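Local coordinates for protein putative Phosphate (Eubacterium rectale, PDB 3DAO) that is probably a phosphatase of the haloacid dehalogenase-like hydrolase family, at residues I40-I52 with W271-L283. Sequence-based numbering, arbitrary orientation.
Sequences IDPEYMSVIDRLI and WENGVLSVLKSFL
Y44 lays one face of its ring over L276: L276 CB sits over that face, 3.9 Å from the centroid of the Y44 ring, a CH-pi contact. The phenol reaches on to the first turn of helix 274-281, where L276 N donates a weak bond to Y44 OH, 3.0 Å long but bent to 128° at the hydrogen. A water lies 2.6 Å from Y44 OH and donates to N273 OD1, so the hydroxyl is tied to the residue just before that helix as well. The N273 amide stands nearly upright to the ring plane, and its ND2 gives a weak bond to D41 OD2. D41 itself is the N-cap of helix 42-52, its OD1 taking E43 N in a nearly straight bond.

Further along, L279 is a knob in the hole formed by Y44, V47, I48 and L51. With CG set anti to its carbonyl carbon (chi1 -67°), L279 brings CD1 to 4.0 Å from I48 CG1, and L279 CD2 meets L51 CD1 at 3.8 Å. Beneath it L279 and L51 both touch I24 of strand 23-26, placing the helix pair, crossing at 29° with axes 9.8 Å apart, against one side of the Rossmann-like sheet. At the far end L283 CD2 lies over the centre of the R50 guanidinium, and L283 CD2 also meets L51 CD2 at 3.8 Å. An E43-K280 salt bridge borders the outer side, though the position of E43 OE2 is doubtful.

A phenylalanine in place of Y44 could keep the face contact but would probably leave L276 N and the water without their shared oxygen partner. The chemistry thus implies an apolar helix-helix seam, with its polar ties gathered mainly near the two helix starts.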
ATOM      1  N   ILE A  40      -6.505  -1.804  17.230  1.00 24.79           N
ATOM      2  CA  ILE A  40      -7.568  -2.596  16.604  1.00 23.50           C
ATOM      3  C   ILE A  40      -8.179  -3.557  17.627  1.00 24.54           C
ATOM      4  O   ILE A  40      -7.482  -4.094  18.472  1.00 23.08           O
ATOM      5  CB  ILE A  40      -7.060  -3.326  15.376  1.00 22.11           C
ATOM      6  CG1 ILE A  40      -8.223  -3.863  14.541  1.00 20.88           C
ATOM      7  CG2 ILE A  40      -6.054  -4.424  15.744  1.00 20.04           C
ATOM      8  CD1 ILE A  40      -7.790  -4.547  13.232  1.00 23.49           C
ATOM      9  N   ASP A  41      -9.503  -3.694  17.553  1.00 23.93           N
ATOM     10  CA  ASP A  41     -10.286  -4.556  18.467  1.00 23.95           C
ATOM     11  C   ASP A  41      -9.721  -5.983  18.481  1.00 23.15           C
ATOM     12  O   ASP A  41      -9.562  -6.576  17.420  1.00 21.96           O
ATOM     13  CB  ASP A  41     -11.738  -4.586  17.991  1.00 25.75           C
ATOM     14  CG  ASP A  41     -12.665  -5.183  18.985  1.00 32.99           C
ATOM     15  OD1 ASP A  41     -12.260  -6.126  19.698  1.00 33.18           O
ATOM     16  OD2 ASP A  41     -13.826  -4.726  18.992  1.00 38.52           O
ATOM     17  N   PRO A  42      -9.418  -6.534  19.677  1.00 21.72           N
ATOM     18  CA  PRO A  42      -8.817  -7.879  19.705  1.00 22.56           C
ATOM     19  C   PRO A  42      -9.713  -8.957  19.177  1.00 20.66           C
ATOM     20  O   PRO A  42      -9.241 -10.039  18.818  1.00 21.40           O
ATOM     21  CB  PRO A  42      -8.472  -8.096  21.192  1.00 24.29           C
ATOM     22  CG  PRO A  42      -9.312  -7.096  21.932  1.00 24.23           C
ATOM     23  CD  PRO A  42      -9.370  -5.899  21.008  1.00 23.69           C
ATOM     24  N   GLU A  43     -10.999  -8.660  19.060  1.00 20.65           N
ATOM     25  CA  GLU A  43     -11.902  -9.670  18.535  1.00 20.30           C
ATOM     26  C   GLU A  43     -11.507  -9.948  17.089  1.00 19.71           C
ATOM     27  O   GLU A  43     -11.687 -11.054  16.590  1.00 17.10           O
ATOM     28  CB  GLU A  43     -13.386  -9.309  18.677  1.00 22.30           C
ATOM     29  CG  GLU A  43     -14.257 -10.520  18.506  1.00 26.80           C
ATOM     30  CD  GLU A  43     -15.734 -10.231  18.650  1.00 30.68           C
ATOM     31  OE1 GLU A  43     -16.098  -9.094  19.019  1.00 34.15           O
ATOM     32  OE2 GLU A  43     -16.529 -11.160  18.394  1.00 35.86           O
ATOM     33  N   TYR A  44     -10.907  -8.949  16.434  1.00 19.01           N
ATOM     34  CA  TYR A  44     -10.437  -9.156  15.047  1.00 17.76           C
ATOM     35  C   TYR A  44      -9.359 -10.228  15.059  1.00 18.37           C
ATOM     36  O   TYR A  44      -9.295 -11.096  14.200  1.00 17.53           O
ATOM     37  CB  TYR A  44      -9.871  -7.868  14.395  1.00 18.85           C
ATOM     38  CG  TYR A  44     -10.905  -7.039  13.655  1.00 15.41           C
ATOM     39  CD1 TYR A  44     -11.363  -7.448  12.440  1.00 18.89           C
ATOM     40  CD2 TYR A  44     -11.382  -5.844  14.163  1.00 20.18           C
ATOM     41  CE1 TYR A  44     -12.292  -6.714  11.739  1.00 18.55           C
ATOM     42  CE2 TYR A  44     -12.332  -5.104  13.475  1.00 18.85           C
ATOM     43  CZ  TYR A  44     -12.771  -5.549  12.244  1.00 16.23           C
ATOM     44  OH  TYR A  44     -13.733  -4.847  11.492  1.00 20.29           O
HETATM   45  N   MSE A  45      -8.508 -10.167  16.064  1.00 18.83           N
HETATM   46  CA  MSE A  45      -7.362 -11.082  16.098  1.00 17.40           C
HETATM   47  C   MSE A  45      -7.865 -12.485  16.342  1.00 16.09           C
HETATM   48  O   MSE A  45      -7.391 -13.428  15.758  1.00 16.95           O
HETATM   49  CB  MSE A  45      -6.342 -10.710  17.179  1.00 18.92           C
HETATM   50  CG  MSE A  45      -5.798  -9.304  17.156  1.00 19.06           C
HETATM   51 SE   MSE A  45      -4.850  -8.880  15.520  1.00 21.41          SE
HETATM   52  CE  MSE A  45      -6.237  -7.808  14.653  1.00 22.48           C
ATOM     53  N   SER A  46      -8.866 -12.615  17.214  1.00 16.66           N
ATOM     54  CA  SER A  46      -9.400 -13.946  17.555  1.00 15.18           C
ATOM     55  C   SER A  46     -10.100 -14.601  16.393  1.00 15.77           C
ATOM     56  O   SER A  46      -9.914 -15.772  16.078  1.00 15.81           O
ATOM     57  CB  SER A  46     -10.350 -13.839  18.759  1.00 17.79           C
ATOM     58  OG  SER A  46     -10.971 -15.098  19.009  1.00 21.89           O
ATOM     59  N   VAL A  47     -10.918 -13.800  15.714  1.00 17.45           N
ATOM     60  CA  VAL A  47     -11.691 -14.310  14.579  1.00 16.39           C
ATOM     61  C   VAL A  47     -10.766 -14.695  13.422  1.00 16.85           C
ATOM     62  O   VAL A  47     -10.873 -15.776  12.856  1.00 16.49           O
ATOM     63  CB  VAL A  47     -12.791 -13.286  14.161  1.00 17.76           C
ATOM     64  CG1 VAL A  47     -13.425 -13.674  12.850  1.00 17.92           C
ATOM     65  CG2 VAL A  47     -13.855 -13.152  15.284  1.00 17.81           C
ATOM     66  N   ILE A  48      -9.804 -13.832  13.114  1.00 17.11           N
ATOM     67  CA  ILE A  48      -8.868 -14.110  12.014  1.00 16.42           C
ATOM     68  C   ILE A  48      -8.057 -15.376  12.317  1.00 15.96           C
ATOM     69  O   ILE A  48      -7.848 -16.237  11.466  1.00 14.80           O
ATOM     70  CB  ILE A  48      -7.954 -12.865  11.725  1.00 16.22           C
ATOM     71  CG1 ILE A  48      -8.790 -11.718  11.147  1.00 17.99           C
ATOM     72  CG2 ILE A  48      -6.797 -13.240  10.852  1.00 15.07           C
ATOM     73  CD1 ILE A  48      -8.063 -10.368  11.117  1.00 18.03           C
ATOM     74  N   ASP A  49      -7.677 -15.517  13.576  1.00 16.64           N
ATOM     75  CA  ASP A  49      -6.878 -16.669  14.010  1.00 16.14           C
ATOM     76  C   ASP A  49      -7.699 -17.926  13.766  1.00 16.31           C
ATOM     77  O   ASP A  49      -7.216 -18.926  13.209  1.00 16.41           O
ATOM     78  CB  ASP A  49      -6.502 -16.541  15.501  1.00 15.79           C
ATOM     79  CG  ASP A  49      -5.502 -17.577  15.927  1.00 24.50           C
ATOM     80  OD1 ASP A  49      -4.467 -17.714  15.276  1.00 25.90           O
ATOM     81  OD2 ASP A  49      -5.781 -18.308  16.880  1.00 29.64           O
ATOM     82  N   ARG A  50      -8.984 -17.818  14.081  1.00 18.56           N
ATOM     83  CA  ARG A  50      -9.904 -18.954  13.915  1.00 19.87           C
ATOM     84  C   ARG A  50     -10.092 -19.330  12.454  1.00 20.22           C
ATOM     85  O   ARG A  50     -10.113 -20.497  12.080  1.00 20.29           O
ATOM     86  CB  ARG A  50     -11.262 -18.661  14.584  1.00 21.41           C
ATOM     87  CG  ARG A  50     -11.234 -18.682  16.122  1.00 23.85           C
ATOM     88  CD  ARG A  50     -12.464 -18.024  16.734  1.00 27.63           C
ATOM     89  NE  ARG A  50     -13.550 -18.970  16.613  1.00 34.84           N
ATOM     90  CZ  ARG A  50     -14.839 -18.685  16.699  1.00 39.37           C
ATOM     91  NH1 ARG A  50     -15.246 -17.454  16.897  1.00 37.75           N
ATOM     92  NH2 ARG A  50     -15.723 -19.668  16.551  1.00 43.02           N
ATOM     93  N   LEU A  51     -10.185 -18.303  11.610  1.00 20.20           N
ATOM     94  CA  LEU A  51     -10.348 -18.504  10.158  1.00 18.96           C
ATOM     95  C   LEU A  51      -9.087 -19.138   9.600  1.00 18.91           C
ATOM     96  O   LEU A  51      -9.137 -20.071   8.782  1.00 18.03           O
ATOM     97  CB  LEU A  51     -10.659 -17.168   9.446  1.00 19.82           C
ATOM     98  CG  LEU A  51     -12.028 -16.541   9.755  1.00 21.71           C
ATOM     99  CD1 LEU A  51     -12.121 -15.111   9.152  1.00 18.46           C
ATOM    100  CD2 LEU A  51     -13.191 -17.430   9.311  1.00 24.20           C
ATOM    101  N   ILE A  52      -7.936 -18.689  10.083  1.00 19.13           N
ATOM    102  CA  ILE A  52      -6.676 -19.240   9.583  1.00 18.37           C
ATOM    103  C   ILE A  52      -6.538 -20.725   9.944  1.00 20.17           C
ATOM    104  O   ILE A  52      -6.140 -21.557   9.126  1.00 19.87           O
ATOM    105  CB  ILE A  52      -5.481 -18.449  10.065  1.00 17.75           C
ATOM    106  CG1 ILE A  52      -5.525 -17.081   9.383  1.00 18.02           C
ATOM    107  CG2 ILE A  52      -4.168 -19.204   9.697  1.00 14.83           C
ATOM    108  CD1 ILE A  52      -4.550 -16.018   9.966  1.00 16.34           C
ATOM    109  N   TRP A 271     -16.320   1.919  12.046  1.00 25.01           N
ATOM    110  CA  TRP A 271     -16.747   2.405  13.374  1.00 26.02           C
ATOM    111  C   TRP A 271     -17.897   1.582  13.881  1.00 26.69           C
ATOM    112  O   TRP A 271     -18.365   1.785  14.998  1.00 26.85           O
ATOM    113  CB  TRP A 271     -17.077   3.912  13.416  1.00 28.34           C
ATOM    114  CG  TRP A 271     -18.055   4.375  12.426  1.00 28.15           C
ATOM    115  CD1 TRP A 271     -19.404   4.365  12.544  1.00 29.98           C
ATOM    116  CD2 TRP A 271     -17.762   4.962  11.159  1.00 27.19           C
ATOM    117  NE1 TRP A 271     -19.977   4.876  11.412  1.00 31.80           N
ATOM    118  CE2 TRP A 271     -18.989   5.255  10.546  1.00 29.38           C
ATOM    119  CE3 TRP A 271     -16.575   5.251  10.471  1.00 26.51           C
ATOM    120  CZ2 TRP A 271     -19.071   5.837   9.286  1.00 28.21           C
ATOM    121  CZ3 TRP A 271     -16.659   5.818   9.223  1.00 22.06           C
ATOM    122  CH2 TRP A 271     -17.899   6.109   8.642  1.00 24.70           C
ATOM    123  N   GLU A 272     -18.313   0.645  13.043  1.00 25.39           N
ATOM    124  CA  GLU A 272     -19.358  -0.318  13.379  1.00 26.04           C
ATOM    125  C   GLU A 272     -18.805  -1.729  13.268  1.00 26.21           C
ATOM    126  O   GLU A 272     -19.532  -2.732  13.338  1.00 26.08           O
ATOM    127  CB  GLU A 272     -20.581  -0.158  12.487  1.00 26.99           C
ATOM    128  CG  GLU A 272     -21.338   1.098  12.826  1.00 28.04           C
ATOM    129  CD  GLU A 272     -22.548   1.336  11.959  1.00 31.06           C
ATOM    130  OE1 GLU A 272     -22.878   0.477  11.121  1.00 32.83           O
ATOM    131  OE2 GLU A 272     -23.163   2.421  12.130  1.00 37.43           O
ATOM    132  N   ASN A 273     -17.497  -1.800  13.099  1.00 23.87           N
ATOM    133  CA  ASN A 273     -16.840  -3.110  12.997  1.00 24.04           C
ATOM    134  C   ASN A 273     -17.523  -3.999  11.945  1.00 21.85           C
ATOM    135  O   ASN A 273     -17.774  -5.178  12.141  1.00 21.02           O
ATOM    136  CB  ASN A 273     -16.786  -3.796  14.375  1.00 23.70           C
ATOM    137  CG  ASN A 273     -15.664  -3.258  15.246  1.00 26.26           C
ATOM    138  OD1 ASN A 273     -14.796  -2.525  14.780  1.00 27.29           O
ATOM    139  ND2 ASN A 273     -15.654  -3.656  16.513  1.00 32.52           N
ATOM    140  N   GLY A 274     -17.787  -3.419  10.778  1.00 22.16           N
ATOM    141  CA  GLY A 274     -18.450  -4.149   9.700  1.00 19.33           C
ATOM    142  C   GLY A 274     -17.690  -5.331   9.128  1.00 19.38           C
ATOM    143  O   GLY A 274     -18.251  -6.382   8.819  1.00 18.61           O
ATOM    144  N   VAL A 275     -16.393  -5.167   8.935  1.00 18.22           N
ATOM    145  CA  VAL A 275     -15.613  -6.287   8.390  1.00 16.46           C
ATOM    146  C   VAL A 275     -15.635  -7.445   9.414  1.00 16.22           C
ATOM    147  O   VAL A 275     -15.776  -8.603   9.048  1.00 17.86           O
ATOM    148  CB  VAL A 275     -14.168  -5.888   8.034  1.00 17.76           C
ATOM    149  CG1 VAL A 275     -13.375  -7.130   7.687  1.00 17.61           C
ATOM    150  CG2 VAL A 275     -14.169  -4.899   6.842  1.00 14.98           C
ATOM    151  N   LEU A 276     -15.601  -7.096  10.685  1.00 17.62           N
ATOM    152  CA  LEU A 276     -15.607  -8.118  11.749  1.00 19.18           C
ATOM    153  C   LEU A 276     -16.847  -8.975  11.609  1.00 21.38           C
ATOM    154  O   LEU A 276     -16.799 -10.214  11.691  1.00 21.08           O
ATOM    155  CB  LEU A 276     -15.522  -7.500  13.126  1.00 21.52           C
ATOM    156  CG  LEU A 276     -15.503  -8.524  14.284  1.00 20.69           C
ATOM    157  CD1 LEU A 276     -14.303  -9.456  14.194  1.00 19.35           C
ATOM    158  CD2 LEU A 276     -15.486  -7.785  15.573  1.00 20.93           C
ATOM    159  N   SER A 277     -17.975  -8.326  11.361  1.00 21.20           N
ATOM    160  CA  SER A 277     -19.235  -9.077  11.236  0.50 21.01           C
ATOM    161  C   SER A 277     -19.225 -10.040  10.085  1.00 20.86           C
ATOM    162  O   SER A 277     -19.706 -11.155  10.201  1.00 21.32           O
ATOM    163  CB  SER A 277     -20.449  -8.155  11.126  0.50 20.93           C
ATOM    164  OG  SER A 277     -20.558  -7.399  12.300  0.50 21.54           O
ATOM    165  N   VAL A 278     -18.619  -9.656   8.980  1.00 20.33           N
ATOM    166  CA  VAL A 278     -18.566 -10.557   7.836  1.00 19.50           C
ATOM    167  C   VAL A 278     -17.623 -11.715   8.119  1.00 19.40           C
ATOM    168  O   VAL A 278     -17.911 -12.870   7.863  1.00 21.55           O
ATOM    169  CB  VAL A 278     -18.119  -9.799   6.557  1.00 20.76           C
ATOM    170  CG1 VAL A 278     -18.045 -10.713   5.419  1.00 18.71           C
ATOM    171  CG2 VAL A 278     -19.092  -8.627   6.275  1.00 18.79           C
ATOM    172  N   LEU A 279     -16.475 -11.386   8.680  1.00 18.74           N
ATOM    173  CA  LEU A 279     -15.511 -12.423   8.996  1.00 18.06           C
ATOM    174  C   LEU A 279     -16.167 -13.454   9.926  1.00 18.62           C
ATOM    175  O   LEU A 279     -15.943 -14.651   9.772  1.00 19.80           O
ATOM    176  CB  LEU A 279     -14.274 -11.849   9.666  1.00 17.88           C
ATOM    177  CG  LEU A 279     -13.393 -10.947   8.808  1.00 17.67           C
ATOM    178  CD1 LEU A 279     -12.237 -10.403   9.631  1.00 16.65           C
ATOM    179  CD2 LEU A 279     -12.879 -11.740   7.640  1.00 14.84           C
ATOM    180  N   LYS A 280     -16.955 -12.979  10.877  1.00 19.24           N
ATOM    181  CA  LYS A 280     -17.632 -13.923  11.833  1.00 21.79           C
ATOM    182  C   LYS A 280     -18.589 -14.807  11.086  1.00 24.33           C
ATOM    183  O   LYS A 280     -18.743 -15.996  11.397  1.00 26.98           O
ATOM    184  CB  LYS A 280     -18.403 -13.208  12.929  1.00 21.48           C
ATOM    185  CG  LYS A 280     -17.538 -12.588  13.996  1.00 24.78           C
ATOM    186  CD  LYS A 280     -18.384 -11.720  14.869  1.00 30.76           C
ATOM    187  CE  LYS A 280     -17.658 -11.261  16.062  1.00 35.14           C
ATOM    188  NZ  LYS A 280     -18.637 -10.633  16.981  1.00 35.10           N
ATOM    189  N   SER A 281     -19.185 -14.258  10.041  1.00 25.90           N
ATOM    190  CA  SER A 281     -20.176 -15.027   9.256  1.00 25.66           C
ATOM    191  C   SER A 281     -19.513 -16.164   8.489  1.00 26.49           C
ATOM    192  O   SER A 281     -20.179 -17.021   7.926  1.00 27.02           O
ATOM    193  CB  SER A 281     -20.965 -14.136   8.278  1.00 26.62           C
ATOM    194  OG  SER A 281     -20.191 -13.797   7.133  1.00 25.00           O
ATOM    195  N   PHE A 282     -18.196 -16.153   8.411  1.00 25.93           N
ATOM    196  CA  PHE A 282     -17.465 -17.207   7.699  1.00 25.21           C
ATOM    197  C   PHE A 282     -17.014 -18.310   8.640  1.00 27.84           C
ATOM    198  O   PHE A 282     -16.370 -19.279   8.213  1.00 27.74           O
ATOM    199  CB  PHE A 282     -16.160 -16.706   7.089  1.00 26.33           C
ATOM    200  CG  PHE A 282     -16.326 -15.629   6.055  1.00 21.52           C
ATOM    201  CD1 PHE A 282     -17.481 -15.546   5.301  1.00 26.24           C
ATOM    202  CD2 PHE A 282     -15.301 -14.773   5.776  1.00 21.16           C
ATOM    203  CE1 PHE A 282     -17.622 -14.556   4.326  1.00 27.43           C
ATOM    204  CE2 PHE A 282     -15.437 -13.803   4.802  1.00 24.32           C
ATOM    205  CZ  PHE A 282     -16.596 -13.699   4.082  1.00 24.61           C
ATOM    206  N   LEU A 283     -17.274 -18.111   9.922  1.00 27.81           N
ATOM    207  CA  LEU A 283     -16.797 -19.077  10.946  1.00 29.44           C
ATOM    208  C   LEU A 283     -17.624 -20.350  10.936  1.00 34.97           C
ATOM    209  O   LEU A 283     -18.858 -20.283  10.796  1.00 36.15           O
ATOM    210  CB  LEU A 283     -16.819 -18.489  12.347  1.00 26.47           C
ATOM    211  CG  LEU A 283     -15.757 -17.451  12.724  1.00 25.94           C
ATOM    212  CD1 LEU A 283     -16.104 -16.796  14.042  1.00 23.39           C
ATOM    213  CD2 LEU A 283     -14.401 -18.128  12.797  1.00 27.89           C
ATOM    214  OXT LEU A 283     -17.050 -21.448  11.079  1.00 37.22           O
TER
HETATM  215  O   HOH W   1     -13.573  -2.357  12.105  1.00 26.45           O